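Beta-microseminoprotein (Homo sapiens, PDB 3IX0) forms secreted, disulfide-rich homodimers in seminal plasma, interacts with PI16 and probably binds immunoglobulin. Local coordinates at residues Cys2-Asn7 with Glu46-Thr51; Pro27-Trp32 with Thr41-Glu46; Val53-Gly58 with Cys73-Val78; Asn63-Phe68 with Val78-Pro83. All blocks are in the same frame, centred on the assembly; numbering follows the deposited sequence.

Contacts 1 and 2 belong to the four-stranded antiparallel sheet in the N-terminal half, contacts 3 and 4 to the C-terminal half on the other side of the chain's centre. Both N-terminal contacts lie at the surface; those of the second pair are partly buried. Contact 1 is a regular ladder closed by a disulfide, and contact 2, which shares Glu46 with it, replaces most of the ladder with a turn packed around a half-cystine. The centres of contacts 3 and 4 are about 11 Å apart, and both use strand 74-79. Contact 4 is backbone-bonded hairpin pairing, whereas contact 3 joins separate sheets through apolar packing and bridging waters.

Contact 1 of 4, residues Cys2-Asn7 with Glu46-Thr51; sequences CYFIPN and EISCCT
Tyr3 turns its CG between its own backbone N and carbonyl carbon (chi1 66°), which lays the ring over Cys49 on the facing strand, while Phe4 sets CG anti to its carbonyl carbon (chi1 -65°) and brings its ring across Ser48. Cys49 CB meets one face of the Tyr3 ring in a CH-pi contact, 4.0 Å from the centroid and displaced toward the rim, and the phenol OH reaches the Cys49 SG at 3.5 Å, with the sulfur oblique to the ring. That sulfur is also half of the disulfide to Cys40, so the tyrosine packs against a covalent bridge. Were Tyr3 an alanine, CB and SG of Cys49 would probably lose their aromatic cover on this side. Phe4 repeats the pattern on the other face of the sheet: Ser48 CB lies 3.6 Å from the ring centroid, and the Glu46 carboxylate stands oblique to the ring near CD1, its plane turned 45° from it. On the same face as Phe4 and Ser48, the disulfide joins Cys2 SG to Cys50 SG at 2.0 Å, across a non-hydrogen-bonded pair. The backbones are tied by paired bonds at Tyr3-Cys49 and Ile5-Ile47, the tightest from Ile47 N to Ile5 O at 2.8 Å. Where strand 2-6 ends, Asn7 turns its amide to Gly9, Tyr43 and Arg16. Tyr3 and Phe4 also pair with a strand of the second subunit, so this antiparallel ladder, cross-linked by a disulfide, forms the edge through which the sheet continues in the edge-to-edge homodimer.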
# COMPACT_ATOMS: atom_id res chain seq x y z
N CYS B 2 -0.92 2.91 -0.66
CA CYS B 2 -0.39 4.22 -0.99
C CYS B 2 -1.27 4.88 -2.04
O CYS B 2 -1.93 4.19 -2.82
CB CYS B 2 1.04 4.11 -1.53
SG CYS B 2 2.23 3.10 -0.55
N TYR B 3 -1.29 6.20 -2.05
CA TYR B 3 -1.81 6.92 -3.20
C TYR B 3 -0.69 7.72 -3.82
O TYR B 3 0.28 8.03 -3.14
CB TYR B 3 -3.04 7.80 -2.87
CG TYR B 3 -2.83 8.98 -1.93
CD1 TYR B 3 -2.22 10.14 -2.38
CD2 TYR B 3 -3.29 8.96 -0.61
CE1 TYR B 3 -2.05 11.25 -1.55
CE2 TYR B 3 -3.12 10.06 0.24
CZ TYR B 3 -2.49 11.20 -0.25
OH TYR B 3 -2.31 12.29 0.55
N PHE B 4 -0.83 8.01 -5.11
CA PHE B 4 0.09 8.85 -5.86
C PHE B 4 -0.73 9.89 -6.63
O PHE B 4 -1.65 9.54 -7.37
CB PHE B 4 0.91 8.02 -6.86
CG PHE B 4 1.84 7.03 -6.22
CD1 PHE B 4 3.21 7.24 -6.23
CD2 PHE B 4 1.35 5.88 -5.63
CE1 PHE B 4 4.08 6.32 -5.64
CE2 PHE B 4 2.20 4.96 -5.05
CZ PHE B 4 3.56 5.18 -5.05
N ILE B 5 -0.40 11.16 -6.44
CA ILE B 5 -1.08 12.24 -7.12
C ILE B 5 -0.03 13.15 -7.72
O ILE B 5 1.15 13.10 -7.34
CB ILE B 5 -1.94 13.08 -6.16
CG1 ILE B 5 -1.09 13.50 -4.96
CG2 ILE B 5 -3.16 12.30 -5.72
CD1 ILE B 5 -1.76 14.50 -4.02
N PRO B 6 -0.45 13.98 -8.68
CA PRO B 6 0.47 14.90 -9.35
C PRO B 6 1.06 15.86 -8.35
O PRO B 6 0.40 16.21 -7.39
CB PRO B 6 -0.46 15.69 -10.28
CG PRO B 6 -1.68 14.82 -10.47
CD PRO B 6 -1.83 14.09 -9.17
N ASN B 7 2.31 16.26 -8.56
CA ASN B 7 2.88 17.38 -7.83
C ASN B 7 2.66 18.69 -8.60
O ASN B 7 3.28 18.93 -9.63
CB ASN B 7 4.37 17.15 -7.60
CG ASN B 7 5.02 18.30 -6.87
OD1 ASN B 7 4.32 19.11 -6.27
ND2 ASN B 7 6.35 18.39 -6.91
N GLU B 46 5.34 13.95 -8.70
CA GLU B 46 4.29 13.30 -7.94
C GLU B 46 4.50 13.36 -6.44
O GLU B 46 5.61 13.59 -5.96
CB GLU B 46 4.17 11.82 -8.37
CG GLU B 46 5.43 11.00 -8.18
CD GLU B 46 5.23 9.53 -8.55
OE1 GLU B 46 4.21 9.19 -9.20
OE2 GLU B 46 6.08 8.69 -8.17
N ILE B 47 3.42 13.14 -5.70
CA ILE B 47 3.47 12.98 -4.27
C ILE B 47 2.80 11.65 -3.96
O ILE B 47 1.72 11.35 -4.47
CB ILE B 47 2.70 14.10 -3.55
CG1 ILE B 47 3.24 15.48 -3.95
CG2 ILE B 47 2.82 13.93 -2.03
CD1 ILE B 47 2.32 16.61 -3.54
N SER B 48 3.46 10.85 -3.13
CA SER B 48 2.85 9.62 -2.65
C SER B 48 2.71 9.68 -1.13
O SER B 48 3.55 10.23 -0.43
CB SER B 48 3.71 8.42 -3.04
OG SER B 48 4.95 8.46 -2.34
N CYS B 49 1.62 9.13 -0.62
CA CYS B 49 1.46 8.95 0.82
C CYS B 49 1.06 7.50 1.06
O CYS B 49 0.20 6.96 0.35
CB CYS B 49 0.42 9.91 1.39
SG CYS B 49 0.99 11.65 1.36
N CYS B 50 1.69 6.88 2.05
CA CYS B 50 1.42 5.49 2.38
C CYS B 50 1.10 5.40 3.87
O CYS B 50 1.71 6.08 4.67
CB CYS B 50 2.63 4.61 2.08
SG CYS B 50 3.19 4.64 0.39
N THR B 51 0.16 4.54 4.23
CA THR B 51 -0.16 4.40 5.64
C THR B 51 0.97 3.67 6.37
O THR B 51 1.60 2.75 5.84
CB THR B 51 -1.48 3.64 5.84
OG1 THR B 51 -1.78 3.63 7.24
CG2 THR B 51 -1.35 2.20 5.36

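Contact 2 of 4, residues Pro27-Trp32 with Thr41-Glu46; sequences PINSEW and TCYETE
Ile28 and Glu44 meet at a slant, the isoleucine CG2 lying 3.5 Å from Glu44 OE2, while its CD1 runs over the backbone around Glu44 N. The other carboxylate oxygen, OE1, forms a salt bridge with Arg16. Ile28 CD1 also approaches the Cys42 sulfur, whose SG stands anti to the backbone N (chi1 164°) and is thereby carried beneath Pro27 and Ile28, where it is bonded to Cys18. A serine in place of Ile28 would probably open a gap beside this disulfide and strip the backbone at Glu44 of the methyl packing over it. Residues Pro27-Ser30 form a type II beta turn leading into the hairpin of strands 31-33 and 38-42. The turn is fastened at Pro27 O, which accepts both Ser30 N and Ser30 OG, the hydroxyl lying on a lone pair at 2.9 Å. Across the contact, the turn holds Cys42 through both backbone polar atoms: its N points almost straight at Ser30 O (3.0 Å, 173° at the hydrogen), and its O takes a more bent bond from Asn29 N at 2.7 Å. Trp32, stacked on His26, brings CZ3 to within 3.8 Å of Cys42 CB. The Asn29 side chain crosses Tyr43 at about a right angle, amide and ring planes 70° apart; Asn29 OD1 accepts a hydrogen bond from a water at 2.9 Å, and that water, in the plane of the Tyr43 ring at its edge, accepts one from Glu44 N.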
# COMPACT_ATOMS: atom_id res chain seq x y z
N PRO B 27 11.08 19.71 0.34
CA PRO B 27 12.08 19.64 -0.73
C PRO B 27 11.81 18.46 -1.66
O PRO B 27 11.32 17.40 -1.23
CB PRO B 27 13.40 19.41 0.05
CG PRO B 27 13.10 19.80 1.47
CD PRO B 27 11.65 19.49 1.67
N ILE B 28 12.12 18.65 -2.94
CA ILE B 28 12.03 17.56 -3.90
C ILE B 28 12.89 16.44 -3.36
O ILE B 28 13.96 16.68 -2.82
CB ILE B 28 12.53 18.00 -5.31
CG1 ILE B 28 11.68 19.15 -5.83
CG2 ILE B 28 12.41 16.87 -6.29
CD1 ILE B 28 10.26 18.73 -6.17
N ASN B 29 12.38 15.22 -3.46
CA ASN B 29 13.02 14.01 -2.93
C ASN B 29 13.09 13.86 -1.41
O ASN B 29 13.91 13.11 -0.90
CB ASN B 29 14.40 13.79 -3.55
CG ASN B 29 14.33 13.59 -5.04
OD1 ASN B 29 13.37 13.00 -5.55
ND2 ASN B 29 15.32 14.10 -5.76
N SER B 30 12.22 14.55 -0.68
CA SER B 30 12.21 14.38 0.78
C SER B 30 11.02 13.56 1.27
O SER B 30 9.96 13.54 0.63
CB SER B 30 12.25 15.73 1.50
OG SER B 30 10.97 16.33 1.47
N GLU B 31 11.20 12.91 2.42
CA GLU B 31 10.15 12.13 3.06
C GLU B 31 9.74 12.80 4.36
O GLU B 31 10.57 13.40 5.05
CB GLU B 31 10.63 10.69 3.32
CG GLU B 31 9.61 9.78 4.01
CD GLU B 31 9.61 9.91 5.54
OE1 GLU B 31 10.61 10.40 6.11
OE2 GLU B 31 8.60 9.51 6.18
N TRP B 32 8.46 12.74 4.69
CA TRP B 32 8.00 13.18 6.01
C TRP B 32 6.88 12.31 6.55
O TRP B 32 6.18 11.63 5.80
CB TRP B 32 7.55 14.64 5.99
CG TRP B 32 6.24 14.92 5.27
CD1 TRP B 32 5.02 15.13 5.84
CD2 TRP B 32 6.05 15.07 3.85
NE1 TRP B 32 4.08 15.38 4.86
CE2 TRP B 32 4.68 15.35 3.64
CE3 TRP B 32 6.89 14.98 2.74
CZ2 TRP B 32 4.14 15.54 2.36
CZ3 TRP B 32 6.36 15.17 1.47
CH2 TRP B 32 4.99 15.45 1.29
N THR B 41 6.10 11.08 0.42
CA THR B 41 7.32 11.43 -0.27
C THR B 41 7.05 12.40 -1.41
O THR B 41 6.13 12.22 -2.19
CB THR B 41 8.03 10.17 -0.82
OG1 THR B 41 8.17 9.20 0.23
CG2 THR B 41 9.42 10.51 -1.39
N CYS B 42 7.86 13.45 -1.48
CA CYS B 42 7.71 14.48 -2.48
C CYS B 42 8.65 14.23 -3.66
O CYS B 42 9.85 14.15 -3.49
CB CYS B 42 8.04 15.84 -1.87
SG CYS B 42 8.34 17.13 -3.10
N TYR B 43 8.10 14.09 -4.86
CA TYR B 43 8.94 13.98 -6.05
C TYR B 43 8.64 15.10 -7.02
O TYR B 43 7.58 15.76 -6.96
CB TYR B 43 8.72 12.66 -6.81
CG TYR B 43 8.86 11.41 -5.99
CD1 TYR B 43 7.75 10.83 -5.39
CD2 TYR B 43 10.10 10.81 -5.80
CE1 TYR B 43 7.87 9.69 -4.63
CE2 TYR B 43 10.22 9.67 -5.04
CZ TYR B 43 9.11 9.11 -4.46
OH TYR B 43 9.22 7.97 -3.69
N GLU B 44 9.58 15.27 -7.93
CA GLU B 44 9.46 16.19 -9.03
C GLU B 44 8.03 16.19 -9.58
O GLU B 44 7.37 17.22 -9.59
CB GLU B 44 10.46 15.79 -10.12
CG GLU B 44 10.87 16.89 -11.05
CD GLU B 44 11.56 18.04 -10.34
OE1 GLU B 44 11.06 19.18 -10.44
OE2 GLU B 44 12.59 17.79 -9.69
N THR B 45 7.53 15.03 -10.00
CA THR B 45 6.26 15.00 -10.70
C THR B 45 5.10 14.41 -9.92
O THR B 45 3.98 14.38 -10.41
CB THR B 45 6.39 14.24 -12.02
OG1 THR B 45 6.82 12.90 -11.74
CG2 THR B 45 7.40 14.93 -12.92
N GLU B 46 5.34 13.95 -8.70
CA GLU B 46 4.29 13.30 -7.94
C GLU B 46 4.50 13.36 -6.44
O GLU B 46 5.61 13.59 -5.96
CB GLU B 46 4.17 11.82 -8.37
CG GLU B 46 5.43 11.00 -8.18
CD GLU B 46 5.23 9.53 -8.55
OE1 GLU B 46 4.21 9.19 -9.20
OE2 GLU B 46 6.08 8.69 -8.17
O HOH W 1 11.89 13.26 -8.04

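Contact 3 of 4, residues Val53-Gly58 with Cys73-Val78; sequences VSTPVG and CKYIVV
A water between Thr55 OG1 and Tyr75 OH makes the shortest polar link here, 2.5 Å from Thr55 OG1 and 2.7 Å from Tyr75 OH. It is one of three water bridges between segments whose strands belong to different two-stranded antiparallel sheets: 55-58 pairs with 91-93, and 74-79 with 64-69. The axes of strands 55-58 and 74-78 run 37° apart and approach no closer than 7.3 Å, too far for direct backbone pairing, and two of the waters bridge main-chain atoms instead. One water donates to Ser54 O at 2.6 Å and accepts from Tyr75 N; another accepts from Ser54 N and donates to Cys73 O. The Tyr75 ring packs against Val53-Pro56. Ser54 O comes to its edge near the ring plane, Val53 CG1 meets CE1 obliquely, and the side chains of Val53 and Pro56 each cross the tyrosine at about a right angle. Phe68 of the neighbouring strand also meets this ring. At one end of the contact Cys73, linked by a disulfide to Cys37, receives Val53 CG2 over its carbonyl. At the other, Pro56 and Val77 slide past each other in opposite senses, and Pro56 CG lies 3.6 Å from Val77 CG2.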
# COMPACT_ATOMS: atom_id res chain seq x y z
N VAL B 53 0.05 2.20 9.16
CA VAL B 53 -0.72 1.34 10.06
C VAL B 53 -1.00 -0.04 9.49
O VAL B 53 -1.62 -0.17 8.45
CB VAL B 53 -2.08 1.97 10.47
CG1 VAL B 53 -2.81 1.06 11.46
CG2 VAL B 53 -1.86 3.37 11.05
N SER B 54 -0.54 -1.07 10.19
CA SER B 54 -0.90 -2.44 9.87
C SER B 54 -2.20 -2.85 10.59
O SER B 54 -2.28 -2.86 11.82
CB SER B 54 0.24 -3.38 10.24
OG SER B 54 0.14 -4.56 9.48
N THR B 55 -3.22 -3.20 9.82
CA THR B 55 -4.53 -3.57 10.35
C THR B 55 -4.66 -5.09 10.51
O THR B 55 -4.58 -5.82 9.53
CB THR B 55 -5.65 -3.10 9.39
OG1 THR B 55 -5.47 -1.72 9.11
CG2 THR B 55 -7.05 -3.31 10.00
N PRO B 56 -4.85 -5.56 11.75
CA PRO B 56 -5.06 -6.99 11.96
C PRO B 56 -6.43 -7.38 11.44
O PRO B 56 -7.40 -6.73 11.77
CB PRO B 56 -5.05 -7.13 13.48
CG PRO B 56 -5.53 -5.72 13.95
CD PRO B 56 -4.82 -4.80 13.01
N VAL B 57 -6.51 -8.45 10.66
CA VAL B 57 -7.76 -8.86 10.04
C VAL B 57 -8.08 -10.33 10.33
O VAL B 57 -9.22 -10.78 10.15
CB VAL B 57 -7.77 -8.60 8.51
CG1 VAL B 57 -7.80 -7.10 8.23
CG2 VAL B 57 -6.54 -9.23 7.84
N GLY B 58 -7.09 -11.07 10.79
CA GLY B 58 -7.30 -12.47 11.13
C GLY B 58 -7.06 -12.75 12.60
O GLY B 58 -5.92 -12.80 13.07
N CYS B 73 0.62 4.68 16.07
CA CYS B 73 0.20 4.29 14.74
C CYS B 73 0.10 2.79 14.61
O CYS B 73 0.60 2.23 13.63
CB CYS B 73 1.18 4.81 13.70
SG CYS B 73 1.15 6.55 13.60
N LYS B 74 -0.52 2.14 15.58
CA LYS B 74 -0.69 0.69 15.49
C LYS B 74 -1.93 0.19 16.23
O LYS B 74 -2.53 0.90 17.03
CB LYS B 74 0.54 -0.03 16.04
CG LYS B 74 0.77 0.19 17.55
CD LYS B 74 1.64 -0.90 18.17
CE LYS B 74 1.68 -0.76 19.69
NZ LYS B 74 2.64 -1.72 20.31
N TYR B 75 -2.27 -1.07 15.98
CA TYR B 75 -3.33 -1.75 16.72
C TYR B 75 -2.76 -2.71 17.75
O TYR B 75 -1.71 -3.28 17.55
CB TYR B 75 -4.17 -2.59 15.79
CG TYR B 75 -5.13 -1.83 14.95
CD1 TYR B 75 -4.78 -1.40 13.67
CD2 TYR B 75 -6.41 -1.55 15.42
CE1 TYR B 75 -5.68 -0.70 12.88
CE2 TYR B 75 -7.32 -0.85 14.63
CZ TYR B 75 -6.95 -0.43 13.38
OH TYR B 75 -7.85 0.26 12.62
N ILE B 76 -3.49 -2.89 18.83
CA ILE B 76 -3.31 -4.05 19.67
C ILE B 76 -4.55 -4.92 19.49
O ILE B 76 -5.60 -4.44 19.06
CB ILE B 76 -3.10 -3.67 21.15
CG1 ILE B 76 -4.26 -2.83 21.67
CG2 ILE B 76 -1.78 -2.91 21.31
CD1 ILE B 76 -4.38 -2.84 23.20
N VAL B 77 -4.41 -6.21 19.78
CA VAL B 77 -5.53 -7.14 19.67
C VAL B 77 -5.62 -7.92 20.97
O VAL B 77 -4.68 -8.63 21.33
CB VAL B 77 -5.37 -8.11 18.52
CG1 VAL B 77 -6.59 -9.01 18.44
CG2 VAL B 77 -5.16 -7.33 17.19
N VAL B 78 -6.75 -7.77 21.65
CA VAL B 78 -6.85 -8.15 23.04
C VAL B 78 -8.18 -8.82 23.36
O VAL B 78 -9.14 -8.74 22.60
CB VAL B 78 -6.64 -6.93 23.95
CG1 VAL B 78 -5.23 -6.39 23.78
CG2 VAL B 78 -7.65 -5.83 23.62
O HOH W 2 1.13 -0.52 12.75
O HOH W 3 -0.65 -2.30 13.73
O HOH W 4 -7.06 -0.04 10.10

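Contact 4 of 4, residues Asn63-Phe68 with Val78-Pro83; sequences NCQRIF and VEKKDP
Backbone hydrogen bonds carry the pairing of Asn63-Phe68 with Val78-Pro83. Gln65 and Val78 form a hydrogen-bonded antiparallel pair, Gln65 N to Val78 O at 2.8 Å and Val78 N to Gln65 O at 2.9 Å, both donors lying nearly along the C=O axis. Beyond it Lys80 N gives a straight bond (171° at the hydrogen) to Asn63 O, though tilted 27° from the carbonyl plane. Waters extend the polar network: one donates to Asn63 O at 2.6 Å and accepts from Lys81 N, and another donates to Lys80 O while taking a weak bond from Gln65 NE2. The apolar contact of the hairpin is that of Ile67 CD1 with Val78 CG2 at 3.7 Å, the two side chains crossing at about a right angle. Lys80 packs differently, its extended aliphatic chain running over main-chain carbonyls: the methylenes pass Asn63 O and CE comes to 3.5 Å from Cys64 O, while NZ goes on to the carbonyls of Lys61 and Asp62. Cys64, bonded to Cys87, is the covalent element. With Asn63 O accepting both an amide and a water, the open end of the hairpin of strands 64-69 and 74-79 is held chiefly by main-chain polar atoms, and the lysine ammonium is likely to be stabilised by the carbonyl oxygens it reaches.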
# COMPACT_ATOMS: atom_id res chain seq x y z
N ASN B 63 -14.01 -13.56 20.75
CA ASN B 63 -13.44 -13.33 22.06
C ASN B 63 -12.43 -12.17 22.15
O ASN B 63 -12.05 -11.76 23.24
CB ASN B 63 -12.81 -14.63 22.56
CG ASN B 63 -13.82 -15.75 22.66
OD1 ASN B 63 -14.80 -15.64 23.39
ND2 ASN B 63 -13.59 -16.83 21.91
N CYS B 64 -12.03 -11.64 20.99
CA CYS B 64 -10.99 -10.63 20.92
C CYS B 64 -11.43 -9.42 20.11
O CYS B 64 -12.28 -9.51 19.24
CB CYS B 64 -9.73 -11.21 20.26
SG CYS B 64 -9.04 -12.67 21.04
N GLN B 65 -10.83 -8.27 20.39
CA GLN B 65 -11.14 -7.08 19.66
C GLN B 65 -9.83 -6.37 19.31
O GLN B 65 -8.82 -6.54 19.99
CB GLN B 65 -12.04 -6.15 20.49
CG GLN B 65 -11.35 -5.54 21.70
CD GLN B 65 -12.29 -4.73 22.60
OE1 GLN B 65 -13.25 -4.11 22.14
NE2 GLN B 65 -12.00 -4.73 23.89
N ARG B 66 -9.85 -5.56 18.25
CA ARG B 66 -8.69 -4.73 17.94
C ARG B 66 -8.92 -3.30 18.43
O ARG B 66 -10.03 -2.76 18.35
CB ARG B 66 -8.38 -4.74 16.44
CG ARG B 66 -9.40 -4.00 15.56
CD ARG B 66 -9.23 -4.39 14.10
NE ARG B 66 -10.20 -3.72 13.24
CZ ARG B 66 -10.62 -4.20 12.07
NH1 ARG B 66 -10.17 -5.36 11.61
NH2 ARG B 66 -11.50 -3.51 11.35
N ILE B 67 -7.88 -2.69 18.96
CA ILE B 67 -8.00 -1.34 19.48
C ILE B 67 -6.84 -0.52 18.89
O ILE B 67 -5.68 -0.92 18.96
CB ILE B 67 -7.95 -1.33 21.02
CG1 ILE B 67 -9.03 -2.25 21.61
CG2 ILE B 67 -8.08 0.10 21.53
CD1 ILE B 67 -8.95 -2.37 23.15
N PHE B 68 -7.18 0.62 18.30
CA PHE B 68 -6.20 1.45 17.62
C PHE B 68 -5.49 2.34 18.62
O PHE B 68 -6.13 2.96 19.45
CB PHE B 68 -6.90 2.33 16.58
CG PHE B 68 -5.96 3.21 15.80
CD1 PHE B 68 -4.88 2.66 15.14
CD2 PHE B 68 -6.16 4.58 15.74
CE1 PHE B 68 -4.00 3.46 14.43
CE2 PHE B 68 -5.29 5.38 15.03
CZ PHE B 68 -4.21 4.82 14.38
N VAL B 78 -6.75 -7.77 21.65
CA VAL B 78 -6.85 -8.15 23.04
C VAL B 78 -8.18 -8.82 23.36
O VAL B 78 -9.14 -8.74 22.60
CB VAL B 78 -6.64 -6.93 23.95
CG1 VAL B 78 -5.23 -6.39 23.78
CG2 VAL B 78 -7.65 -5.83 23.62
N GLU B 79 -8.22 -9.51 24.49
CA GLU B 79 -9.42 -10.19 24.92
C GLU B 79 -10.51 -9.19 25.31
O GLU B 79 -10.24 -8.21 26.02
CB GLU B 79 -9.11 -11.12 26.08
CG GLU B 79 -8.33 -12.36 25.67
CD GLU B 79 -8.05 -13.31 26.84
OE1 GLU B 79 -8.64 -13.14 27.93
OE2 GLU B 79 -7.24 -14.23 26.65
N LYS B 80 -11.72 -9.44 24.84
CA LYS B 80 -12.88 -8.64 25.23
C LYS B 80 -13.10 -8.64 26.75
O LYS B 80 -13.32 -7.58 27.35
CB LYS B 80 -14.14 -9.09 24.50
CG LYS B 80 -14.10 -8.81 22.98
CD LYS B 80 -15.38 -9.30 22.32
CE LYS B 80 -15.40 -9.02 20.83
NZ LYS B 80 -16.51 -9.77 20.16
N LYS B 81 -13.01 -9.81 27.36
CA LYS B 81 -13.26 -9.93 28.80
C LYS B 81 -12.14 -9.34 29.64
O LYS B 81 -12.29 -9.17 30.84
CB LYS B 81 -13.51 -11.39 29.20
CG LYS B 81 -12.25 -12.22 29.20
CD LYS B 81 -12.58 -13.69 29.22
CE LYS B 81 -11.34 -14.52 29.52
NZ LYS B 81 -11.71 -15.74 30.28
N ASP B 82 -11.02 -9.01 29.00
CA ASP B 82 -9.87 -8.41 29.72
C ASP B 82 -8.80 -7.92 28.75
O ASP B 82 -7.90 -8.67 28.37
CB ASP B 82 -9.26 -9.42 30.70
CG ASP B 82 -8.12 -8.81 31.51
OD1 ASP B 82 -7.85 -7.60 31.37
OD2 ASP B 82 -7.50 -9.56 32.29
N PRO B 83 -8.92 -6.66 28.34
CA PRO B 83 -8.03 -6.07 27.33
C PRO B 83 -6.56 -6.03 27.74
O PRO B 83 -5.73 -5.58 26.95
CB PRO B 83 -8.61 -4.64 27.15
CG PRO B 83 -10.08 -4.81 27.45
CD PRO B 83 -10.09 -5.81 28.62
O HOH W 5 -12.74 -12.24 25.74
O HOH W 6 -13.62 -5.04 25.97